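Local coordinates for fibronectin type III domain-containing protein (PDB 6P2K) that probably hydrolyses xyloglucan-type beta-glucans as a family 74 glycoside hydrolase, here represented by its tandem beta-propeller catalytic part, at residues A3-P8 and T735-F740; R164-V169 and V179-N184; Q754-S759 and L766-I771. One frame throughout, in Å; residues are numbered along the deposited sequence.

Interaction 1 (A3-P8 and T735-F740); sequences ATVWQP and TDDLHF
D737 turns its carboxylate onto the backbone of V5 and W6 because its CG sits between its own N and carbonyl carbon (chi1 52°). W6 CG lies beside its own N and anti to the carbonyl carbon (chi1 -77°), which carries the indole to L738. The two oxygens of D737 then take one N-H each. V5 N donates to OD2 of D737 at 2.8 Å, from the syn side but well out of the carboxylate plane. W6 N donates to OD1 of D737 at 2.9 Å, on the syn lone pair. Both bonds are nearly straight. D737 OD1 also lies in plane at the indole edge, 3.3 Å from W6 CD1. Over one indole face, L738 CB stands 3.6 Å from the centroid of the W6 five-membered ring, a CH-pi contact, and CD2 lies over the middle of the ring system. W6 NE1 bonds to the carbonyl of I734. The 735-738 segment is a type II' turn, closed by L738 N to T735 O. The contact fastens the N-terminal segment, which enters a propeller blade as strand 7-8 beside 765-770, to the loop before strand 745-751. Paired N-H donors fix the rotation of the D737 carboxylate and probably favour its charged form.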
loop_
_atom_site.group_PDB
_atom_site.type_symbol
_atom_site.label_atom_id
_atom_site.label_comp_id
_atom_site.label_asym_id
_atom_site.label_seq_id
_atom_site.Cartn_x
_atom_site.Cartn_y
_atom_site.Cartn_z
ATOM N N ALA B 3 6.697 52.433 -1.978
ATOM C CA ALA B 3 6.592 51.004 -2.226
ATOM C C ALA B 3 7.746 50.285 -1.541
ATOM O O ALA B 3 8.654 50.907 -0.983
ATOM C CB ALA B 3 6.583 50.693 -3.728
ATOM N N THR B 4 7.702 48.957 -1.595
ATOM C CA THR B 4 8.719 48.107 -0.997
ATOM C C THR B 4 9.581 47.467 -2.079
ATOM O O THR B 4 9.111 47.178 -3.183
ATOM C CB THR B 4 8.089 47.009 -0.136
ATOM O OG1 THR B 4 7.624 45.948 -0.981
ATOM C CG2 THR B 4 6.922 47.560 0.668
ATOM N N VAL B 5 10.853 47.253 -1.748
ATOM C CA VAL B 5 11.806 46.593 -2.637
ATOM C C VAL B 5 12.203 45.224 -2.095
ATOM O O VAL B 5 11.994 44.201 -2.750
ATOM C CB VAL B 5 13.047 47.478 -2.882
ATOM C CG1 VAL B 5 13.824 46.972 -4.086
ATOM C CG2 VAL B 5 12.631 48.927 -3.075
ATOM N N TRP B 6 12.783 45.184 -0.898
ATOM C CA TRP B 6 13.132 43.921 -0.265
ATOM C C TRP B 6 11.884 43.271 0.318
ATOM O O TRP B 6 11.083 43.931 0.988
ATOM C CB TRP B 6 14.183 44.142 0.819
ATOM C CG TRP B 6 15.559 44.341 0.263
ATOM C CD1 TRP B 6 16.157 45.528 -0.040
ATOM C CD2 TRP B 6 16.506 43.319 -0.062
ATOM N NE1 TRP B 6 17.421 45.308 -0.534
ATOM C CE2 TRP B 6 17.659 43.958 -0.557
ATOM C CE3 TRP B 6 16.492 41.922 0.019
ATOM C CZ2 TRP B 6 18.786 43.251 -0.966
ATOM C CZ3 TRP B 6 17.612 41.223 -0.392
ATOM C CH2 TRP B 6 18.742 41.887 -0.877
ATOM N N GLN B 7 11.725 41.976 0.064
ATOM C CA GLN B 7 10.506 41.251 0.391
ATOM C C GLN B 7 10.807 40.208 1.456
ATOM O O GLN B 7 11.601 39.285 1.200
ATOM C CB GLN B 7 9.938 40.589 -0.865
ATOM C CG GLN B 7 8.623 39.859 -0.664
ATOM C CD GLN B 7 7.955 39.518 -1.988
ATOM O OE1 GLN B 7 8.615 39.437 -3.027
ATOM N NE2 GLN B 7 6.641 39.321 -1.955
ATOM N N PRO B 8 10.216 40.302 2.645
ATOM C CA PRO B 8 10.484 39.310 3.689
ATOM C C PRO B 8 9.729 38.014 3.447
ATOM O O PRO B 8 8.601 38.004 2.950
ATOM C CB PRO B 8 9.988 40.000 4.964
ATOM C CG PRO B 8 8.886 40.888 4.491
ATOM C CD PRO B 8 9.280 41.348 3.098
ATOM N N THR B 735 20.901 48.510 -1.168
ATOM C CA THR B 735 20.408 48.384 0.200
ATOM C C THR B 735 18.916 48.680 0.267
ATOM O O THR B 735 18.146 47.913 0.860
ATOM C CB THR B 735 21.185 49.315 1.133
ATOM O OG1 THR B 735 22.591 49.108 0.952
ATOM C CG2 THR B 735 20.821 49.036 2.588
ATOM N N ASP B 736 18.490 49.786 -0.346
ATOM C CA ASP B 736 17.077 50.180 -0.477
ATOM C C ASP B 736 16.429 50.129 0.907
ATOM O O ASP B 736 16.957 50.737 1.848
ATOM C CB ASP B 736 16.411 49.320 -1.544
ATOM C CG ASP B 736 17.011 49.529 -2.922
ATOM O OD1 ASP B 736 17.333 50.685 -3.265
ATOM O OD2 ASP B 736 17.156 48.537 -3.665
ATOM N N ASP B 737 15.318 49.414 1.085
ATOM C CA ASP B 737 14.595 49.396 2.347
ATOM C C ASP B 737 15.016 48.251 3.270
ATOM O O ASP B 737 14.291 47.944 4.222
ATOM C CB ASP B 737 13.087 49.332 2.087
ATOM C CG ASP B 737 12.700 48.205 1.147
ATOM O OD1 ASP B 737 13.602 47.490 0.662
ATOM O OD2 ASP B 737 11.490 48.032 0.894
ATOM N N LEU B 738 16.165 47.621 3.020
ATOM C CA LEU B 738 16.638 46.532 3.875
ATOM C C LEU B 738 17.275 47.142 5.115
ATOM O O LEU B 738 18.398 47.649 5.072
ATOM C CB LEU B 738 17.617 45.634 3.130
ATOM C CG LEU B 738 17.895 44.292 3.816
ATOM C CD1 LEU B 738 16.615 43.469 3.946
ATOM C CD2 LEU B 738 18.959 43.509 3.065
ATOM N N HIS B 739 16.555 47.087 6.237
ATOM C CA HIS B 739 16.989 47.812 7.423
ATOM C C HIS B 739 18.041 47.034 8.207
ATOM O O HIS B 739 18.972 47.631 8.763
ATOM C CB HIS B 739 15.774 48.154 8.283
ATOM C CG HIS B 739 14.825 49.112 7.628
ATOM N ND1 HIS B 739 13.542 48.761 7.265
ATOM C CD2 HIS B 739 14.978 50.408 7.262
ATOM C CE1 HIS B 739 12.944 49.799 6.709
ATOM N NE2 HIS B 739 13.793 50.811 6.696
ATOM N N PHE B 740 17.927 45.714 8.252
ATOM C CA PHE B 740 18.985 44.850 8.759
ATOM C C PHE B 740 19.603 44.167 7.546
ATOM O O PHE B 740 19.008 43.247 6.975
ATOM C CB PHE B 740 18.441 43.840 9.765
ATOM C CG PHE B 740 19.507 43.030 10.440
ATOM C CD1 PHE B 740 19.959 41.852 9.874
ATOM C CD2 PHE B 740 20.069 43.454 11.631
ATOM C CE1 PHE B 740 20.947 41.107 10.488
ATOM C CE2 PHE B 740 21.059 42.712 12.249
ATOM C CZ PHE B 740 21.497 41.535 11.677
HETATM O O HOH W 1 10.799 45.790 2.515
#

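Interaction 2 (R164-V169 and V179-N184); sequences RNVYSV and VYLGSN
Strands 166-169 and 179-183 run antiparallel, with axes 4.6 Å apart at their closest, and a classic beta bulge shifts the register where Y167 and S168 both face G182. Y167 N donates to G182 O at 2.7 Å, while the second bond to that oxygen, from S168 N, is weak. G182 N returns a bond to S168 O at 2.9 Å. Before the bulge, N165 O is gripped twice. N184 N approaches N165 O almost head-on at 3.0 Å, and the hydroxyl S183 OG donates to the same N165 O from above the carbonyl plane at 2.8 Å. S183 OG can do so because it is anti to its own backbone N (chi1 168°), beside the carbonyl carbon.

The side chain of N184 reaches the ring of Y167. Its amide stands nearly upright to the ring, with planes 82° apart. OD1 of N184 lies in the ring plane, 3.3 Å from CE2 of Y167. N184 ND2 donates to Y167 OH at 3.1 Å in a bent bond. K212 bonds both Y167 OH and N184 OD1, and D163 takes N184 ND2, so these buried polar ends have several partners. V166, V169, L181 and V179 make the apolar contacts. V169 uses both branches: CG2 meets L181 CB at 3.9 Å, and CG1 meets CG2 of V179.

This hairpin forms the first two strands of a four-stranded propeller blade. Strand 187-190 continues the sheet beyond 179-183. Strand 114-119 of the preceding blade packs against V166 and V169, and strand 210-216 of the following one against Y180 and N184.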
loop_
_atom_site.group_PDB
_atom_site.type_symbol
_atom_site.label_atom_id
_atom_site.label_comp_id
_atom_site.label_asym_id
_atom_site.label_seq_id
_atom_site.Cartn_x
_atom_site.Cartn_y
_atom_site.Cartn_z
ATOM N N ARG B 164 25.685 47.397 38.732
ATOM C CA ARG B 164 24.822 48.570 38.805
ATOM C C ARG B 164 23.534 48.414 38.008
ATOM O O ARG B 164 22.791 49.388 37.862
ATOM C CB ARG B 164 25.587 49.800 38.316
ATOM C CG ARG B 164 25.789 49.799 36.816
ATOM C CD ARG B 164 27.037 50.541 36.382
ATOM N NE ARG B 164 27.428 50.148 35.030
ATOM C CZ ARG B 164 26.870 50.627 33.921
ATOM N NH1 ARG B 164 25.895 51.523 34.002
ATOM N NH2 ARG B 164 27.283 50.210 32.731
ATOM N N ASN B 165 23.251 47.216 37.499
ATOM C CA ASN B 165 22.078 46.996 36.659
ATOM C C ASN B 165 20.799 47.338 37.413
ATOM O O ASN B 165 20.537 46.791 38.488
ATOM C CB ASN B 165 22.052 45.540 36.192
ATOM C CG ASN B 165 21.088 45.303 35.046
ATOM O OD1 ASN B 165 20.454 46.231 34.548
ATOM N ND2 ASN B 165 20.976 44.050 34.622
ATOM N N VAL B 166 20.009 48.255 36.857
ATOM C CA VAL B 166 18.706 48.614 37.404
ATOM C C VAL B 166 17.635 47.898 36.596
ATOM O O VAL B 166 17.657 47.924 35.358
ATOM C CB VAL B 166 18.483 50.136 37.388
ATOM C CG1 VAL B 166 17.080 50.467 37.877
ATOM C CG2 VAL B 166 19.527 50.833 38.242
ATOM N N TYR B 167 16.696 47.259 37.290
ATOM C CA TYR B 167 15.670 46.457 36.639
ATOM C C TYR B 167 14.327 47.167 36.525
ATOM O O TYR B 167 13.664 47.048 35.490
ATOM C CB TYR B 167 15.494 45.129 37.382
ATOM C CG TYR B 167 16.716 44.243 37.297
ATOM C CD1 TYR B 167 17.052 43.604 36.109
ATOM C CD2 TYR B 167 17.540 44.051 38.399
ATOM C CE1 TYR B 167 18.170 42.795 36.025
ATOM C CE2 TYR B 167 18.662 43.242 38.324
ATOM C CZ TYR B 167 18.972 42.618 37.136
ATOM O OH TYR B 167 20.086 41.814 37.053
ATOM N N SER B 168 13.903 47.910 37.546
ATOM C CA SER B 168 12.630 48.610 37.458
ATOM C C SER B 168 12.675 49.901 38.266
ATOM O O SER B 168 13.481 50.065 39.186
ATOM C CB SER B 168 11.462 47.726 37.921
ATOM O OG SER B 168 11.846 46.874 38.984
ATOM N N VAL B 169 11.788 50.821 37.888
ATOM C CA VAL B 169 11.623 52.123 38.526
ATOM C C VAL B 169 10.128 52.405 38.568
ATOM O O VAL B 169 9.485 52.491 37.517
ATOM C CB VAL B 169 12.356 53.243 37.764
ATOM C CG1 VAL B 169 11.948 54.607 38.298
ATOM C CG2 VAL B 169 13.865 53.057 37.846
ATOM N N VAL B 179 9.146 57.302 44.885
ATOM C CA VAL B 179 9.508 56.372 43.812
ATOM C C VAL B 179 10.647 55.474 44.292
ATOM O O VAL B 179 11.554 55.920 45.001
ATOM C CB VAL B 179 9.888 57.141 42.523
ATOM C CG1 VAL B 179 10.861 58.281 42.829
ATOM C CG2 VAL B 179 10.452 56.205 41.467
ATOM N N TYR B 180 10.582 54.196 43.903
ATOM C CA TYR B 180 11.595 53.195 44.207
ATOM C C TYR B 180 12.255 52.689 42.930
ATOM O O TYR B 180 11.672 52.726 41.842
ATOM C CB TYR B 180 11.009 51.981 44.940
ATOM C CG TYR B 180 10.268 52.274 46.218
ATOM C CD1 TYR B 180 9.028 52.894 46.198
ATOM C CD2 TYR B 180 10.796 51.898 47.445
ATOM C CE1 TYR B 180 8.346 53.152 47.362
ATOM C CE2 TYR B 180 10.120 52.149 48.618
ATOM C CZ TYR B 180 8.895 52.778 48.570
ATOM O OH TYR B 180 8.215 53.031 49.736
ATOM N N LEU B 181 13.476 52.180 43.080
ATOM C CA LEU B 181 14.145 51.446 42.018
ATOM C C LEU B 181 14.630 50.107 42.554
ATOM O O LEU B 181 14.993 49.980 43.728
ATOM C CB LEU B 181 15.327 52.233 41.416
ATOM C CG LEU B 181 16.599 52.495 42.228
ATOM C CD1 LEU B 181 17.616 51.359 42.119
ATOM C CD2 LEU B 181 17.212 53.799 41.759
ATOM N N GLY B 182 14.626 49.109 41.677
ATOM C CA GLY B 182 15.112 47.789 42.015
ATOM C C GLY B 182 16.349 47.434 41.219
ATOM O O GLY B 182 16.328 47.458 39.988
ATOM N N SER B 183 17.435 47.103 41.909
ATOM C CA SER B 183 18.725 46.973 41.251
ATOM C C SER B 183 19.496 45.810 41.856
ATOM O O SER B 183 19.120 45.252 42.888
ATOM C CB SER B 183 19.536 48.270 41.364
ATOM O OG SER B 183 20.882 48.061 40.983
ATOM N N ASN B 184 20.588 45.440 41.185
ATOM C CA ASN B 184 21.558 44.558 41.817
ATOM C C ASN B 184 22.248 45.242 42.990
ATOM O O ASN B 184 22.867 44.564 43.816
ATOM C CB ASN B 184 22.594 44.078 40.797
ATOM C CG ASN B 184 22.032 43.043 39.833
ATOM O OD1 ASN B 184 21.213 42.200 40.208
ATOM N ND2 ASN B 184 22.470 43.105 38.580
#

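Interaction 3 (Q754-S759 and L766-I771); sequences QMYLYS and LWRRSI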
loop_
_atom_site.group_PDB
_atom_site.type_symbol
_atom_site.label_atom_id
_atom_site.label_comp_id
_atom_site.label_asym_id
_atom_site.label_seq_id
_atom_site.Cartn_x
_atom_site.Cartn_y
_atom_site.Cartn_z
ATOM N N GLN B 754 11.651 35.324 -13.264
ATOM C CA GLN B 754 12.289 36.551 -12.803
ATOM C C GLN B 754 13.483 36.192 -11.933
ATOM O O GLN B 754 13.376 35.331 -11.055
ATOM C CB GLN B 754 11.301 37.424 -12.021
ATOM C CG GLN B 754 11.933 38.616 -11.323
ATOM C CD GLN B 754 12.444 39.659 -12.296
ATOM O OE1 GLN B 754 11.690 40.175 -13.121
ATOM N NE2 GLN B 754 13.729 39.981 -12.202
ATOM N N MET B 755 14.616 36.847 -12.177
ATOM C CA MET B 755 15.795 36.631 -11.350
ATOM C C MET B 755 15.627 37.344 -10.015
ATOM O O MET B 755 15.254 38.522 -9.968
ATOM C CB MET B 755 17.061 37.121 -12.056
ATOM C CG MET B 755 17.599 36.175 -13.131
ATOM S SD MET B 755 17.789 34.451 -12.607
ATOM C CE MET B 755 18.709 34.631 -11.074
ATOM N N TYR B 756 15.902 36.627 -8.933
ATOM C CA TYR B 756 15.808 37.165 -7.589
ATOM C C TYR B 756 17.118 36.940 -6.853
ATOM O O TYR B 756 17.874 36.015 -7.163
ATOM C CB TYR B 756 14.672 36.508 -6.796
ATOM C CG TYR B 756 13.284 36.936 -7.208
ATOM C CD1 TYR B 756 12.692 38.065 -6.653
ATOM C CD2 TYR B 756 12.561 36.206 -8.137
ATOM C CE1 TYR B 756 11.418 38.459 -7.020
ATOM C CE2 TYR B 756 11.289 36.592 -8.512
ATOM C CZ TYR B 756 10.722 37.718 -7.950
ATOM O OH TYR B 756 9.456 38.102 -8.324
ATOM N N LEU B 757 17.376 37.796 -5.872
ATOM C CA LEU B 757 18.447 37.599 -4.906
ATOM C C LEU B 757 17.808 37.199 -3.584
ATOM O O LEU B 757 17.044 37.975 -3.004
ATOM C CB LEU B 757 19.283 38.871 -4.747
ATOM C CG LEU B 757 20.289 38.933 -3.594
ATOM C CD1 LEU B 757 21.373 37.876 -3.759
ATOM C CD2 LEU B 757 20.907 40.317 -3.506
ATOM N N TYR B 758 18.093 35.983 -3.131
ATOM C CA TYR B 758 17.654 35.501 -1.827
ATOM C C TYR B 758 18.821 35.630 -0.859
ATOM O O TYR B 758 19.888 35.044 -1.089
ATOM C CB TYR B 758 17.194 34.043 -1.898
ATOM C CG TYR B 758 15.832 33.808 -2.517
ATOM C CD1 TYR B 758 15.580 34.125 -3.847
ATOM C CD2 TYR B 758 14.806 33.234 -1.779
ATOM C CE1 TYR B 758 14.336 33.892 -4.416
ATOM C CE2 TYR B 758 13.559 33.001 -2.338
ATOM C CZ TYR B 758 13.331 33.331 -3.656
ATOM O OH TYR B 758 12.099 33.097 -4.223
ATOM N N SER B 759 18.623 36.386 0.220
ATOM C CA SER B 759 19.663 36.587 1.221
ATOM C C SER B 759 19.136 36.280 2.612
ATOM O O SER B 759 18.046 36.733 2.985
ATOM C CB SER B 759 20.222 38.019 1.155
ATOM O OG SER B 759 20.505 38.409 -0.176
ATOM N N LEU B 766 14.916 35.788 6.423
ATOM C CA LEU B 766 15.135 35.668 4.989
ATOM C C LEU B 766 14.433 36.792 4.241
ATOM O O LEU B 766 13.280 37.122 4.532
ATOM C CB LEU B 766 14.626 34.316 4.486
ATOM C CG LEU B 766 14.527 34.107 2.977
ATOM C CD1 LEU B 766 15.910 34.088 2.341
ATOM C CD2 LEU B 766 13.771 32.819 2.683
ATOM N N TRP B 767 15.140 37.371 3.270
ATOM C CA TRP B 767 14.612 38.425 2.419
ATOM C C TRP B 767 15.005 38.139 0.978
ATOM O O TRP B 767 16.036 37.513 0.718
ATOM C CB TRP B 767 15.144 39.807 2.831
ATOM C CG TRP B 767 14.810 40.189 4.234
ATOM C CD1 TRP B 767 15.368 39.694 5.376
ATOM C CD2 TRP B 767 13.838 41.155 4.648
ATOM N NE1 TRP B 767 14.801 40.288 6.475
ATOM C CE2 TRP B 767 13.859 41.190 6.055
ATOM C CE3 TRP B 767 12.950 41.993 3.963
ATOM C CZ2 TRP B 767 13.028 42.033 6.793
ATOM C CZ3 TRP B 767 12.128 42.825 4.695
ATOM C CH2 TRP B 767 12.173 42.842 6.096
ATOM N N ARG B 768 14.187 38.616 0.041
ATOM C CA ARG B 768 14.493 38.474 -1.373
ATOM C C ARG B 768 14.226 39.782 -2.106
ATOM O O ARG B 768 13.371 40.582 -1.712
ATOM C CB ARG B 768 13.700 37.329 -2.019
ATOM C CG ARG B 768 12.310 37.697 -2.485
ATOM C CD ARG B 768 11.706 36.578 -3.313
ATOM N NE ARG B 768 10.428 36.971 -3.889
ATOM C CZ ARG B 768 9.705 36.206 -4.701
ATOM N NH1 ARG B 768 10.134 34.995 -5.033
ATOM N NH2 ARG B 768 8.552 36.654 -5.180
ATOM N N ARG B 769 14.977 39.985 -3.185
ATOM C CA ARG B 769 14.926 41.206 -3.971
ATOM C C ARG B 769 14.952 40.847 -5.447
ATOM O O ARG B 769 15.694 39.953 -5.862
ATOM C CB ARG B 769 16.107 42.131 -3.635
ATOM C CG ARG B 769 16.051 43.493 -4.311
ATOM C CD ARG B 769 17.362 44.244 -4.170
ATOM N NE ARG B 769 17.239 45.641 -4.577
ATOM C CZ ARG B 769 17.328 46.062 -5.834
ATOM N NH1 ARG B 769 17.540 45.192 -6.811
ATOM N NH2 ARG B 769 17.204 47.351 -6.115
ATOM N N SER B 770 14.133 41.543 -6.231
ATOM C CA SER B 770 14.173 41.393 -7.678
ATOM C C SER B 770 15.444 42.026 -8.231
ATOM O O SER B 770 15.877 43.087 -7.774
ATOM C CB SER B 770 12.942 42.040 -8.309
ATOM O OG SER B 770 12.622 41.423 -9.541
ATOM N N ILE B 771 16.050 41.363 -9.212
ATOM C CA ILE B 771 17.311 41.799 -9.810
ATOM C C ILE B 771 17.075 42.022 -11.297
ATOM O O ILE B 771 16.694 41.089 -12.016
ATOM C CB ILE B 771 18.435 40.775 -9.583
ATOM C CG1 ILE B 771 18.685 40.569 -8.084
ATOM C CG2 ILE B 771 19.706 41.214 -10.293
ATOM C CD1 ILE B 771 19.252 41.778 -7.382
#
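This beta hairpin joins strands 754-761 and 765-770 of a four-stranded propeller blade, in which strand 7-8 lies beyond 765-770. The backbones pair as regular antiparallel strands. L757 N donates to R769 O at 2.7 Å, and R769 N returns a bond to L757 O. S759 and W767 exchange a second pair, both nearly straight. M755 O accepts twice, from I771 N and from NE2 of Q754.

R768 binds two tyrosines on one face of the sheet. Its chain is extended from CG to NE and runs alongside Y758. CB of R768 sits over the centre of the Y758 ring, a CH-pi contact. The guanidinium then lies flat on Y756, planes 12° apart, with R768 CZ 3.9 Å from the ring centroid, a cation-pi stack. D751 makes a salt bridge with R768 NH1, and Q7 OE1 accepts from R768 NE, so several polar partners add to the stack. On the other face of the sheet, L757 CB meets CG1 of I771 at 3.8 Å. The Y758 ring stands almost perpendicular to the guanidinium, and its OH accepts from R768 NH1 at 2.8 Å, close to the guanidinium plane.

How the interactions relate
Interactions 1 and 3 meet at the same blade: strand 7-8 is part of it, and 735-740 is the loop leading into it. Strand 7-8, from the N-terminus, pairs with strand 765-770 near the C-terminus, so the blade is built from both ends of the chain. They touch directly: D736 OD2 makes a 2.7 Å salt bridge to R769 NH2, and the indole of W6 packs on the R769 side chain. Interaction 2 lies on the opposite side of the chain's centre from interaction 3. It is buried, whereas the other two are partly exposed. Interactions 2 and 3 are hairpins, one bulged and one regular; interaction 1 joins a turn to a chain end through a carboxylate on two backbone N-H groups and an indole on a leucine.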